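Local coordinates for protein cystathionine gamma-lyase (Saccharomyces cerevisiae, PDB 1N8P) that belongs to the Cys/Met metabolism family of pyridoxal-5'-phosphate-dependent enzymes and carries pyridoxal-5'-phosphate in a pocket of its fold, at residues A[341-346]-A[367-372]; A[266-271]-A[306-311]; A[194-199]-A[214-219]. One frame throughout, in Å; residues are numbered along the deposited sequence.

Contact 1: residues A[341-346]-A[367-372]; sequences LLEVPA and LVRISV
Leu341, Leu342 and Glu343 pair with Ser371, Ile370 and Arg369 where strands 341-343 and 367-371 run antiparallel, the strand axes 4.5 Å apart at closest approach and their directions 160° apart. Leu341 with Ser371 and Glu343 with Arg369 are the hydrogen-bonded pairs, each joined by two backbone bonds; Glu343 N reaches Arg369 O at 2.7 Å. Leu342 and Ile370 form the non-hydrogen-bonded pair between them. On their face of the sheet, CB of Leu342 meets the CG2 branch of Ile370, with Val368 CG1 farther along beside Leu342 CD1; Phe322 of helix 316-325 packs on Leu342 and Val368. The other face carries Leu341, Glu343, Arg369 and Ser371. There Arg369 runs straight from CG to NE, whereas Glu343, bent at chi2 (-112°), folds its carboxylate over one face of the guanidinium. OE1 stands 3.0 Å from Arg369 NH1, but well out of the guanidinium plane, and the two flat groups are turned 52° apart. Past the end of strand 341-343, the Pro345 ring crosses Leu367 at about a right angle, its CG 3.6 Å from Leu367 CD2, and sets CD against Arg369 CB. Outside partners take other polar ends: Asn149 OD1 accepts from Arg369 NE, Thr349 OG1 bonds Glu343 OE2, and Gly336 N bonds Ser371 OG. The Glu343–Arg369 salt bridge thus rests on charge attraction with no N-H aimed at OE1; it probably offsets the like charge of Glu333 near Glu343 OE2, while the NE bond to Asn149 probably limits rotation of the guanidinium.

Contact 2: residues A[266-271]-A[306-311]; sequences KIAEFL and GMISFR
Ile308 and Phe310 of strand 307-312 face Ile267, Ala268 and Leu271 of helix 253-271 in helix-on-sheet packing, the helix lying along one side of a mixed sheet. The short segments run nearly parallel, at 12°, with their axes 9.4 Å apart, and side chains alone bridge the gap: no hydrogen bond crosses it. Ile308 is directed at the helix. With CG1 anti to its carbonyl carbon (chi1 -67°) and the chain extended beyond, its CD1 methyl advances to Ile267 and Ala268, 3.8 Å from Ile267 CG2 and 4.3 Å from Ala268 CB. The two isoleucine side chains cross at about a right angle, the CD1 end of Ile308 abutting CB and CG2 of Ile267. One turn on, Leu271 reaches with its CD1 branch to both strand residues, touching Ile308 CG2 loosely and lying over a face of the Phe310 ring. Every touching residue is buried, and the side chains that meet are all apolar. Beyond them, Phe322 meets Phe310 edge-to-face, Leu381 of helix 377-392 packs on Ile267, and Val278 and Val281 of the adjoining strand 278-282 touch Leu271. Leu271 makes a CH-pi contact with Phe310: CD1 sits 4.2 Å from the ring centroid, 16° off the ring normal, displaced toward the rim so that CD2 is its nearest ring atom.

Contact 3: residues A[194-199]-A[214-219]; sequences ADIVVH and GVLATN
Val197 faces Ala217 and His199 faces Val215 in the two hydrogen-bonded pairs of an antiparallel ladder, with Val198 and Leu216 as the non-hydrogen-bonded pair between them. The axes of strands 196-199 and 214-218 approach to 4.8 Å, with directions 165° from each other. Among the backbone bonds, those joining Val197 and Ala217 are both 3.1 Å, between Val197 N and Ala217 O and between Ala217 N and Val197 O. The His199–Val215 pair is less regular: His199 N to Val215 O is weak, bent to 125° at the hydrogen, and the return bond runs from Val215 N to His199 O at 3.2 Å. Val197 O also receives a CA-H...O contact from Leu216 CA. Apolar contacts occupy both faces. On one, Val197 CG2 meets Ala217 CB at 3.8 Å, and His199 CB approaches Val215 CG2 at 4.1 Å; on the face of Val198 and Leu216, Ile196 CG2 lies 3.8 Å from Leu216 CG. The His199 ring, swung anti to its own carbonyl carbon (chi1 -73°), has CD2 at its edge 4.1 Å from Val215 O. Polar side-chain bonds lead outward: His199 NE2 hydrogen-bonds Glu68 OE1, and Asp195 OD2 bonds Leu175 N. The pair belongs to the large mixed sheet of the pyridoxal-5'-phosphate-binding fold: strand 174-178 runs parallel to 196-200 on its other side, strand 72-76 flanks 214-218, and helices 79-88 and 221-234 pack against Ile196 and Leu216.

How the contacts relate
Contacts 1 and 2 share one five-stranded sheet, in which strands 367-371 and 307-312 are neighbours; their centres are 10 Å apart. A probable backbone hydrogen bond links them, Val368 N to Phe310 O at 2.6 Å, and Met307 CE packs on Arg369 CZ at 3.3 Å. The helix of contact 2 thus covers a sheet whose inner strands carry contact 1. Contact 3 belongs to the separate seven-stranded sheet, with its centre 26 Å from that of contact 1 and 28 Å from that of contact 2. Pyridoxal-5'-phosphate lies near both sheets: the side chain of Arg369 in contact 1 is about 6 Å from a bound cofactor, and Gly214 in contact 3 about 5 Å.

Contact 1: residues A[341-346]-A[367-372]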
ATOM      1  N   LEU A 341      -5.721  25.232  -2.792  1.00 47.21           N
ATOM      2  CA  LEU A 341      -4.329  25.654  -2.887  1.00 48.90           C
ATOM      3  C   LEU A 341      -4.201  26.999  -3.588  1.00 46.24           C
ATOM      4  O   LEU A 341      -5.078  27.412  -4.321  1.00 47.94           O
ATOM      5  CB  LEU A 341      -3.503  24.610  -3.634  1.00 45.51           C
ATOM      6  CG  LEU A 341      -3.474  23.218  -2.991  1.00 45.89           C
ATOM      7  CD1 LEU A 341      -2.432  22.380  -3.711  1.00 39.16           C
ATOM      8  CD2 LEU A 341      -3.137  23.298  -1.509  1.00 43.00           C
ATOM      9  N   LEU A 342      -3.123  27.714  -3.337  1.00 44.51           N
ATOM     10  CA  LEU A 342      -2.961  28.977  -4.022  1.00 47.81           C
ATOM     11  C   LEU A 342      -1.476  29.198  -4.281  1.00 48.21           C
ATOM     12  O   LEU A 342      -0.621  28.794  -3.506  1.00 47.14           O
ATOM     13  CB  LEU A 342      -3.620  30.104  -3.231  1.00 40.69           C
ATOM     14  CG  LEU A 342      -2.846  30.983  -2.274  1.00 42.08           C
ATOM     15  CD1 LEU A 342      -3.799  32.012  -1.739  1.00 39.95           C
ATOM     16  CD2 LEU A 342      -2.248  30.170  -1.156  1.00 41.97           C
ATOM     17  N   GLU A 343      -1.174  29.803  -5.416  1.00 55.32           N
ATOM     18  CA  GLU A 343       0.213  30.015  -5.804  1.00 58.48           C
ATOM     19  C   GLU A 343       0.376  31.326  -6.576  1.00 59.86           C
ATOM     20  O   GLU A 343      -0.609  31.919  -7.021  1.00 60.00           O
ATOM     21  CB  GLU A 343       0.655  28.801  -6.639  1.00 54.68           C
ATOM     22  CG  GLU A 343       1.922  28.941  -7.400  1.00 51.32           C
ATOM     23  CD  GLU A 343       1.684  28.967  -8.893  1.00 53.24           C
ATOM     24  OE1 GLU A 343       0.635  29.475  -9.338  1.00 43.95           O
ATOM     25  OE2 GLU A 343       2.564  28.494  -9.630  1.00 53.37           O
ATOM     26  N   VAL A 344       1.614  31.790  -6.695  1.00 62.93           N
ATOM     27  CA  VAL A 344       1.925  33.019  -7.427  1.00 64.95           C
ATOM     28  C   VAL A 344       2.827  32.610  -8.576  1.00 63.49           C
ATOM     29  O   VAL A 344       4.040  32.673  -8.461  1.00 69.92           O
ATOM     30  CB  VAL A 344       2.693  34.019  -6.549  1.00 65.43           C
ATOM     31  CG1 VAL A 344       3.068  35.238  -7.368  1.00 64.10           C
ATOM     32  CG2 VAL A 344       1.851  34.410  -5.341  1.00 65.45           C
ATOM     33  N   PRO A 345       2.244  32.197  -9.704  1.00 61.33           N
ATOM     34  CA  PRO A 345       3.029  31.770 -10.858  1.00 62.03           C
ATOM     35  C   PRO A 345       4.376  32.435 -11.050  1.00 60.21           C
ATOM     36  O   PRO A 345       5.368  31.769 -11.320  1.00 60.19           O
ATOM     37  CB  PRO A 345       2.078  32.008 -12.033  1.00 66.24           C
ATOM     38  CG  PRO A 345       1.033  32.940 -11.481  1.00 64.57           C
ATOM     39  CD  PRO A 345       0.852  32.434 -10.104  1.00 61.18           C
ATOM     40  N   ALA A 346       4.405  33.748 -10.895  1.00 61.37           N
ATOM     41  CA  ALA A 346       5.622  34.526 -11.081  1.00 59.45           C
ATOM     42  C   ALA A 346       6.802  33.969 -10.336  1.00 58.15           C
ATOM     43  O   ALA A 346       7.832  33.649 -10.928  1.00 58.23           O
ATOM     44  CB  ALA A 346       5.391  35.952 -10.651  1.00 56.16           C
ATOM     45  N   LEU A 367      -0.050  38.796  -9.749  1.00 55.26           N
ATOM     46  CA  LEU A 367      -1.129  37.839  -9.995  1.00 52.08           C
ATOM     47  C   LEU A 367      -1.194  36.635  -9.046  1.00 52.57           C
ATOM     48  O   LEU A 367      -0.228  35.896  -8.898  1.00 43.54           O
ATOM     49  CB  LEU A 367      -0.990  37.293 -11.398  1.00 51.73           C
ATOM     50  CG  LEU A 367      -2.025  36.263 -11.805  1.00 44.89           C
ATOM     51  CD1 LEU A 367      -3.200  36.987 -12.464  1.00 42.72           C
ATOM     52  CD2 LEU A 367      -1.380  35.264 -12.751  1.00 40.25           C
ATOM     53  N   VAL A 368      -2.345  36.429  -8.421  1.00 50.42           N
ATOM     54  CA  VAL A 368      -2.529  35.291  -7.531  1.00 51.65           C
ATOM     55  C   VAL A 368      -3.387  34.227  -8.235  1.00 50.88           C
ATOM     56  O   VAL A 368      -4.479  34.517  -8.748  1.00 50.15           O
ATOM     57  CB  VAL A 368      -3.229  35.701  -6.213  1.00 54.84           C
ATOM     58  CG1 VAL A 368      -3.656  34.466  -5.444  1.00 47.71           C
ATOM     59  CG2 VAL A 368      -2.294  36.532  -5.370  1.00 59.37           C
ATOM     60  N   ARG A 369      -2.879  33.002  -8.274  1.00 41.95           N
ATOM     61  CA  ARG A 369      -3.597  31.896  -8.885  1.00 41.07           C
ATOM     62  C   ARG A 369      -4.051  30.906  -7.808  1.00 43.64           C
ATOM     63  O   ARG A 369      -3.248  30.451  -6.980  1.00 43.40           O
ATOM     64  CB  ARG A 369      -2.701  31.205  -9.886  1.00 42.82           C
ATOM     65  CG  ARG A 369      -3.143  29.828 -10.314  1.00 44.81           C
ATOM     66  CD  ARG A 369      -2.129  29.344 -11.290  1.00 48.40           C
ATOM     67  NE  ARG A 369      -1.949  27.900 -11.398  1.00 57.30           N
ATOM     68  CZ  ARG A 369      -1.697  27.077 -10.389  1.00 60.10           C
ATOM     69  NH1 ARG A 369      -1.618  27.533  -9.145  1.00 69.17           N
ATOM     70  NH2 ARG A 369      -1.439  25.802 -10.645  1.00 56.30           N
ATOM     71  N   ILE A 370      -5.342  30.588  -7.812  1.00 38.64           N
ATOM     72  CA  ILE A 370      -5.910  29.675  -6.826  1.00 45.99           C
ATOM     73  C   ILE A 370      -6.646  28.455  -7.383  1.00 46.11           C
ATOM     74  O   ILE A 370      -7.384  28.517  -8.365  1.00 49.90           O
ATOM     75  CB  ILE A 370      -6.835  30.418  -5.835  1.00 39.31           C
ATOM     76  CG1 ILE A 370      -7.937  31.141  -6.574  1.00 39.80           C
ATOM     77  CG2 ILE A 370      -6.044  31.464  -5.088  1.00 46.70           C
ATOM     78  CD1 ILE A 370      -8.767  32.006  -5.671  1.00 48.27           C
ATOM     79  N   SER A 371      -6.394  27.338  -6.715  1.00 45.38           N
ATOM     80  CA  SER A 371      -6.940  26.019  -7.005  1.00 36.23           C
ATOM     81  C   SER A 371      -8.050  25.724  -5.966  1.00 38.59           C
ATOM     82  O   SER A 371      -7.765  25.280  -4.846  1.00 35.64           O
ATOM     83  CB  SER A 371      -5.795  25.006  -6.872  1.00 34.53           C
ATOM     84  OG  SER A 371      -6.138  23.718  -7.315  1.00 35.61           O
ATOM     85  N   VAL A 372      -9.302  25.992  -6.314  1.00 30.32           N
ATOM     86  CA  VAL A 372     -10.386  25.736  -5.396  1.00 31.71           C
ATOM     87  C   VAL A 372     -10.606  24.231  -5.160  1.00 38.97           C
ATOM     88  O   VAL A 372     -10.704  23.458  -6.120  1.00 35.23           O
ATOM     89  CB  VAL A 372     -11.671  26.313  -5.923  1.00 33.40           C
ATOM     90  CG1 VAL A 372     -12.776  26.128  -4.906  1.00 24.22           C
ATOM     91  CG2 VAL A 372     -11.469  27.764  -6.267  1.00 35.88           C
TER

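Contact 2: residues A[266-271]-A[306-311]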
ATOM      1  N   LYS A 266     -18.531  30.914  -7.879  1.00 48.05           N
ATOM      2  CA  LYS A 266     -19.063  31.784  -6.837  1.00 48.03           C
ATOM      3  C   LYS A 266     -17.978  32.636  -6.180  1.00 50.13           C
ATOM      4  O   LYS A 266     -18.275  33.659  -5.551  1.00 53.29           O
ATOM      5  CB  LYS A 266     -19.799  30.976  -5.765  1.00 49.81           C
ATOM      6  CG  LYS A 266     -21.261  30.714  -6.058  1.00 47.30           C
ATOM      7  CD  LYS A 266     -21.932  30.009  -4.893  1.00 56.23           C
ATOM      8  CE  LYS A 266     -21.799  30.821  -3.605  1.00 60.79           C
ATOM      9  NZ  LYS A 266     -22.532  30.208  -2.452  1.00 58.19           N
ATOM     10  N   ILE A 267     -16.726  32.223  -6.324  1.00 43.30           N
ATOM     11  CA  ILE A 267     -15.614  32.983  -5.767  1.00 47.32           C
ATOM     12  C   ILE A 267     -15.118  34.018  -6.790  1.00 51.12           C
ATOM     13  O   ILE A 267     -14.669  35.106  -6.420  1.00 53.14           O
ATOM     14  CB  ILE A 267     -14.457  32.055  -5.364  1.00 39.51           C
ATOM     15  CG1 ILE A 267     -14.823  31.321  -4.078  1.00 40.09           C
ATOM     16  CG2 ILE A 267     -13.189  32.848  -5.163  1.00 35.46           C
ATOM     17  CD1 ILE A 267     -13.822  30.243  -3.665  1.00 38.72           C
ATOM     18  N   ALA A 268     -15.200  33.671  -8.076  1.00 51.26           N
ATOM     19  CA  ALA A 268     -14.795  34.566  -9.156  1.00 44.01           C
ATOM     20  C   ALA A 268     -15.774  35.751  -9.218  1.00 45.89           C
ATOM     21  O   ALA A 268     -15.372  36.906  -9.333  1.00 42.56           O
ATOM     22  CB  ALA A 268     -14.808  33.821 -10.461  1.00 38.34           C
ATOM     23  N   GLU A 269     -17.063  35.462  -9.130  1.00 40.05           N
ATOM     24  CA  GLU A 269     -18.036  36.524  -9.161  1.00 42.89           C
ATOM     25  C   GLU A 269     -17.717  37.473  -8.017  1.00 44.17           C
ATOM     26  O   GLU A 269     -17.783  38.691  -8.167  1.00 45.70           O
ATOM     27  CB  GLU A 269     -19.463  35.955  -9.058  1.00 31.49           C
ATOM     28  CG  GLU A 269     -19.653  34.800  -9.996  1.00 39.79           C
ATOM     29  CD  GLU A 269     -21.087  34.415 -10.261  1.00 43.95           C
ATOM     30  OE1 GLU A 269     -21.928  34.427  -9.337  1.00 35.63           O
ATOM     31  OE2 GLU A 269     -21.354  34.060 -11.425  1.00 48.96           O
ATOM     32  N   PHE A 270     -17.343  36.924  -6.876  1.00 46.24           N
ATOM     33  CA  PHE A 270     -17.041  37.782  -5.753  1.00 50.27           C
ATOM     34  C   PHE A 270     -15.882  38.687  -6.059  1.00 53.43           C
ATOM     35  O   PHE A 270     -15.919  39.873  -5.773  1.00 61.44           O
ATOM     36  CB  PHE A 270     -16.684  36.981  -4.524  1.00 52.82           C
ATOM     37  CG  PHE A 270     -16.137  37.820  -3.420  1.00 48.71           C
ATOM     38  CD1 PHE A 270     -16.976  38.524  -2.582  1.00 44.98           C
ATOM     39  CD2 PHE A 270     -14.771  37.931  -3.242  1.00 52.62           C
ATOM     40  CE1 PHE A 270     -16.456  39.318  -1.589  1.00 48.65           C
ATOM     41  CE2 PHE A 270     -14.250  38.726  -2.249  1.00 48.42           C
ATOM     42  CZ  PHE A 270     -15.089  39.417  -1.426  1.00 47.90           C
ATOM     43  N   LEU A 271     -14.822  38.116  -6.607  1.00 60.42           N
ATOM     44  CA  LEU A 271     -13.639  38.895  -6.954  1.00 59.11           C
ATOM     45  C   LEU A 271     -13.865  39.769  -8.193  1.00 63.98           C
ATOM     46  O   LEU A 271     -13.025  40.597  -8.526  1.00 67.18           O
ATOM     47  CB  LEU A 271     -12.474  37.962  -7.208  1.00 48.53           C
ATOM     48  CG  LEU A 271     -12.038  37.144  -6.012  1.00 49.78           C
ATOM     49  CD1 LEU A 271     -11.135  36.033  -6.474  1.00 50.39           C
ATOM     50  CD2 LEU A 271     -11.335  38.040  -5.009  1.00 52.28           C
ATOM     51  N   GLY A 306     -11.853  24.778 -11.634  1.00 37.40           N
ATOM     52  CA  GLY A 306     -11.528  25.022 -10.242  1.00 37.59           C
ATOM     53  C   GLY A 306     -10.376  25.993 -10.073  1.00 35.99           C
ATOM     54  O   GLY A 306     -10.018  26.329  -8.959  1.00 35.88           O
ATOM     55  N   MET A 307      -9.803  26.448 -11.178  1.00 37.58           N
ATOM     56  CA  MET A 307      -8.688  27.388 -11.143  1.00 40.17           C
ATOM     57  C   MET A 307      -9.162  28.797 -11.493  1.00 42.61           C
ATOM     58  O   MET A 307      -9.772  29.030 -12.544  1.00 38.55           O
ATOM     59  CB  MET A 307      -7.604  26.997 -12.158  1.00 42.54           C
ATOM     60  CG  MET A 307      -7.187  25.532 -12.171  1.00 44.54           C
ATOM     61  SD  MET A 307      -6.303  24.973 -10.717  1.00 36.85           S
ATOM     62  CE  MET A 307      -4.739  25.897 -10.859  1.00 30.02           C
ATOM     63  N   ILE A 308      -8.877  29.734 -10.599  1.00 44.47           N
ATOM     64  CA  ILE A 308      -9.237  31.127 -10.799  1.00 42.87           C
ATOM     65  C   ILE A 308      -7.855  31.743 -10.857  1.00 42.05           C
ATOM     66  O   ILE A 308      -6.883  31.080 -10.545  1.00 44.98           O
ATOM     67  CB  ILE A 308     -10.090  31.650  -9.594  1.00 39.50           C
ATOM     68  CG1 ILE A 308     -11.433  30.922  -9.592  1.00 36.91           C
ATOM     69  CG2 ILE A 308     -10.321  33.168  -9.669  1.00 33.43           C
ATOM     70  CD1 ILE A 308     -12.226  31.097  -8.345  1.00 37.75           C
ATOM     71  N   SER A 309      -7.750  32.978 -11.302  1.00 43.51           N
ATOM     72  CA  SER A 309      -6.462  33.647 -11.384  1.00 40.79           C
ATOM     73  C   SER A 309      -6.886  35.093 -11.271  1.00 43.66           C
ATOM     74  O   SER A 309      -7.897  35.488 -11.854  1.00 37.91           O
ATOM     75  CB  SER A 309      -5.824  33.345 -12.732  1.00 46.79           C
ATOM     76  OG  SER A 309      -4.581  33.983 -12.897  1.00 50.35           O
ATOM     77  N   PHE A 310      -6.171  35.885 -10.486  1.00 42.69           N
ATOM     78  CA  PHE A 310      -6.595  37.265 -10.348  1.00 49.94           C
ATOM     79  C   PHE A 310      -5.440  38.078  -9.851  1.00 51.67           C
ATOM     80  O   PHE A 310      -4.467  37.505  -9.382  1.00 50.11           O
ATOM     81  CB  PHE A 310      -7.808  37.358  -9.400  1.00 48.96           C
ATOM     82  CG  PHE A 310      -7.460  37.277  -7.948  1.00 53.42           C
ATOM     83  CD1 PHE A 310      -7.380  38.431  -7.179  1.00 54.83           C
ATOM     84  CD2 PHE A 310      -7.173  36.058  -7.353  1.00 48.28           C
ATOM     85  CE1 PHE A 310      -7.017  38.366  -5.855  1.00 50.04           C
ATOM     86  CE2 PHE A 310      -6.811  35.995  -6.032  1.00 41.51           C
ATOM     87  CZ  PHE A 310      -6.733  37.144  -5.285  1.00 48.59           C
ATOM     88  N   ARG A 311      -5.532  39.400  -9.998  1.00 53.44           N
ATOM     89  CA  ARG A 311      -4.474  40.312  -9.566  1.00 56.24           C
ATOM     90  C   ARG A 311      -5.100  41.268  -8.579  1.00 56.04           C
ATOM     91  O   ARG A 311      -6.171  41.798  -8.844  1.00 62.67           O
ATOM     92  CB  ARG A 311      -3.883  41.061 -10.778  1.00 55.93           C
ATOM     93  CG  ARG A 311      -4.922  41.668 -11.734  1.00 68.40           C
ATOM     94  CD  ARG A 311      -4.366  42.044 -13.138  1.00 70.00           C
ATOM     95  NE  ARG A 311      -3.490  43.214 -13.135  1.00 67.20           N
ATOM     96  CZ  ARG A 311      -2.227  43.172 -12.753  1.00 63.75           C
ATOM     97  NH1 ARG A 311      -1.717  42.021 -12.365  1.00 65.57           N
ATOM     98  NH2 ARG A 311      -1.497  44.272 -12.717  1.00 60.40           N
TER

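Contact 3: residues A[194-199]-A[214-219]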
ATOM      1  N   ALA A 194      -9.403  16.682 -32.242  1.00 46.70           N
ATOM      2  CA  ALA A 194      -8.165  16.651 -31.487  1.00 44.45           C
ATOM      3  C   ALA A 194      -7.783  15.210 -31.708  1.00 42.79           C
ATOM      4  O   ALA A 194      -8.648  14.340 -31.720  1.00 41.63           O
ATOM      5  CB  ALA A 194      -8.434  16.927 -29.995  1.00 44.77           C
ATOM      6  N   ASP A 195      -6.504  14.951 -31.914  1.00 41.56           N
ATOM      7  CA  ASP A 195      -6.082  13.593 -32.170  1.00 42.44           C
ATOM      8  C   ASP A 195      -5.686  12.880 -30.899  1.00 44.66           C
ATOM      9  O   ASP A 195      -5.786  11.649 -30.823  1.00 45.31           O
ATOM     10  CB  ASP A 195      -4.947  13.595 -33.181  1.00 46.09           C
ATOM     11  CG  ASP A 195      -5.354  14.220 -34.485  1.00 45.47           C
ATOM     12  OD1 ASP A 195      -6.222  13.645 -35.167  1.00 49.96           O
ATOM     13  OD2 ASP A 195      -4.818  15.288 -34.826  1.00 46.41           O
ATOM     14  N   ILE A 196      -5.257  13.650 -29.900  1.00 42.47           N
ATOM     15  CA  ILE A 196      -4.880  13.075 -28.614  1.00 42.49           C
ATOM     16  C   ILE A 196      -5.223  14.008 -27.458  1.00 43.72           C
ATOM     17  O   ILE A 196      -5.057  15.229 -27.568  1.00 40.28           O
ATOM     18  CB  ILE A 196      -3.357  12.770 -28.514  1.00 36.99           C
ATOM     19  CG1 ILE A 196      -2.830  12.188 -29.809  1.00 40.08           C
ATOM     20  CG2 ILE A 196      -3.113  11.702 -27.483  1.00 36.56           C
ATOM     21  CD1 ILE A 196      -1.372  11.792 -29.722  1.00 38.99           C
ATOM     22  N   VAL A 197      -5.696  13.412 -26.357  1.00 47.36           N
ATOM     23  CA  VAL A 197      -6.027  14.124 -25.119  1.00 39.96           C
ATOM     24  C   VAL A 197      -5.020  13.671 -24.102  1.00 38.39           C
ATOM     25  O   VAL A 197      -4.910  12.474 -23.847  1.00 40.72           O
ATOM     26  CB  VAL A 197      -7.355  13.720 -24.527  1.00 39.00           C
ATOM     27  CG1 VAL A 197      -8.196  14.954 -24.315  1.00 48.12           C
ATOM     28  CG2 VAL A 197      -8.037  12.711 -25.398  1.00 41.21           C
ATOM     29  N   VAL A 198      -4.297  14.619 -23.519  1.00 38.27           N
ATOM     30  CA  VAL A 198      -3.286  14.321 -22.498  1.00 36.84           C
ATOM     31  C   VAL A 198      -3.780  14.796 -21.124  1.00 33.21           C
ATOM     32  O   VAL A 198      -4.530  15.762 -21.030  1.00 42.76           O
ATOM     33  CB  VAL A 198      -1.963  15.041 -22.810  1.00 34.81           C
ATOM     34  CG1 VAL A 198      -1.031  14.912 -21.666  1.00 42.11           C
ATOM     35  CG2 VAL A 198      -1.328  14.451 -24.029  1.00 38.64           C
ATOM     36  N   HIS A 199      -3.386  14.107 -20.064  1.00 30.14           N
ATOM     37  CA  HIS A 199      -3.780  14.503 -18.719  1.00 24.48           C
ATOM     38  C   HIS A 199      -2.672  14.190 -17.772  1.00 32.97           C
ATOM     39  O   HIS A 199      -1.915  13.235 -17.958  1.00 24.08           O
ATOM     40  CB  HIS A 199      -4.936  13.712 -18.186  1.00 24.60           C
ATOM     41  CG  HIS A 199      -6.250  14.048 -18.795  1.00 30.45           C
ATOM     42  ND1 HIS A 199      -7.096  14.984 -18.249  1.00 32.29           N
ATOM     43  CD2 HIS A 199      -6.916  13.494 -19.834  1.00 27.47           C
ATOM     44  CE1 HIS A 199      -8.233  14.991 -18.918  1.00 35.79           C
ATOM     45  NE2 HIS A 199      -8.150  14.095 -19.884  1.00 43.06           N
ATOM     46  N   GLY A 214       0.216   9.848 -15.531  1.00 31.15           N
ATOM     47  CA  GLY A 214      -0.328  10.574 -16.668  1.00 22.35           C
ATOM     48  C   GLY A 214      -1.063   9.617 -17.596  1.00 26.84           C
ATOM     49  O   GLY A 214      -0.759   8.420 -17.663  1.00 32.36           O
ATOM     50  N   VAL A 215      -2.067  10.102 -18.295  1.00 26.99           N
ATOM     51  CA  VAL A 215      -2.766   9.243 -19.255  1.00 35.86           C
ATOM     52  C   VAL A 215      -3.239  10.000 -20.484  1.00 35.88           C
ATOM     53  O   VAL A 215      -3.536  11.196 -20.412  1.00 32.06           O
ATOM     54  CB  VAL A 215      -3.996   8.543 -18.650  1.00 34.41           C
ATOM     55  CG1 VAL A 215      -3.544   7.580 -17.605  1.00 44.13           C
ATOM     56  CG2 VAL A 215      -4.974   9.569 -18.078  1.00 34.23           C
ATOM     57  N   LEU A 216      -3.298   9.297 -21.613  1.00 36.55           N
ATOM     58  CA  LEU A 216      -3.771   9.897 -22.846  1.00 30.17           C
ATOM     59  C   LEU A 216      -4.881   9.002 -23.354  1.00 34.35           C
ATOM     60  O   LEU A 216      -5.073   7.862 -22.878  1.00 30.14           O
ATOM     61  CB  LEU A 216      -2.614  10.022 -23.861  1.00 22.99           C
ATOM     62  CG  LEU A 216      -2.135   9.046 -24.963  1.00 33.42           C
ATOM     63  CD1 LEU A 216      -0.588   8.942 -24.950  1.00 25.08           C
ATOM     64  CD2 LEU A 216      -2.734   7.675 -24.793  1.00 30.58           C
ATOM     65  N   ALA A 217      -5.648   9.547 -24.287  1.00 38.63           N
ATOM     66  CA  ALA A 217      -6.723   8.812 -24.938  1.00 34.73           C
ATOM     67  C   ALA A 217      -6.798   9.287 -26.397  1.00 39.82           C
ATOM     68  O   ALA A 217      -6.506  10.459 -26.709  1.00 34.66           O
ATOM     69  CB  ALA A 217      -8.038   9.055 -24.233  1.00 28.79           C
ATOM     70  N   THR A 218      -7.139   8.353 -27.284  1.00 41.93           N
ATOM     71  CA  THR A 218      -7.307   8.629 -28.712  1.00 41.54           C
ATOM     72  C   THR A 218      -8.200   7.569 -29.338  1.00 49.66           C
ATOM     73  O   THR A 218      -8.297   6.436 -28.859  1.00 49.44           O
ATOM     74  CB  THR A 218      -6.009   8.618 -29.500  1.00 31.86           C
ATOM     75  OG1 THR A 218      -5.430   7.321 -29.418  1.00 37.97           O
ATOM     76  CG2 THR A 218      -5.036   9.620 -28.950  1.00 44.63           C
ATOM     77  N   ASN A 219      -8.850   7.972 -30.425  1.00 57.03           N
ATOM     78  CA  ASN A 219      -9.763   7.136 -31.185  1.00 47.25           C
ATOM     79  C   ASN A 219      -9.007   6.548 -32.356  1.00 48.98           C
ATOM     80  O   ASN A 219      -9.442   5.581 -32.961  1.00 55.35           O
ATOM     81  CB  ASN A 219     -10.908   8.004 -31.673  1.00 38.57           C
ATOM     82  CG  ASN A 219     -11.871   8.342 -30.577  1.00 32.78           C
ATOM     83  OD1 ASN A 219     -12.489   9.394 -30.575  1.00 35.02           O
ATOM     84  ND2 ASN A 219     -12.018   7.428 -29.638  1.00 37.85           N
TER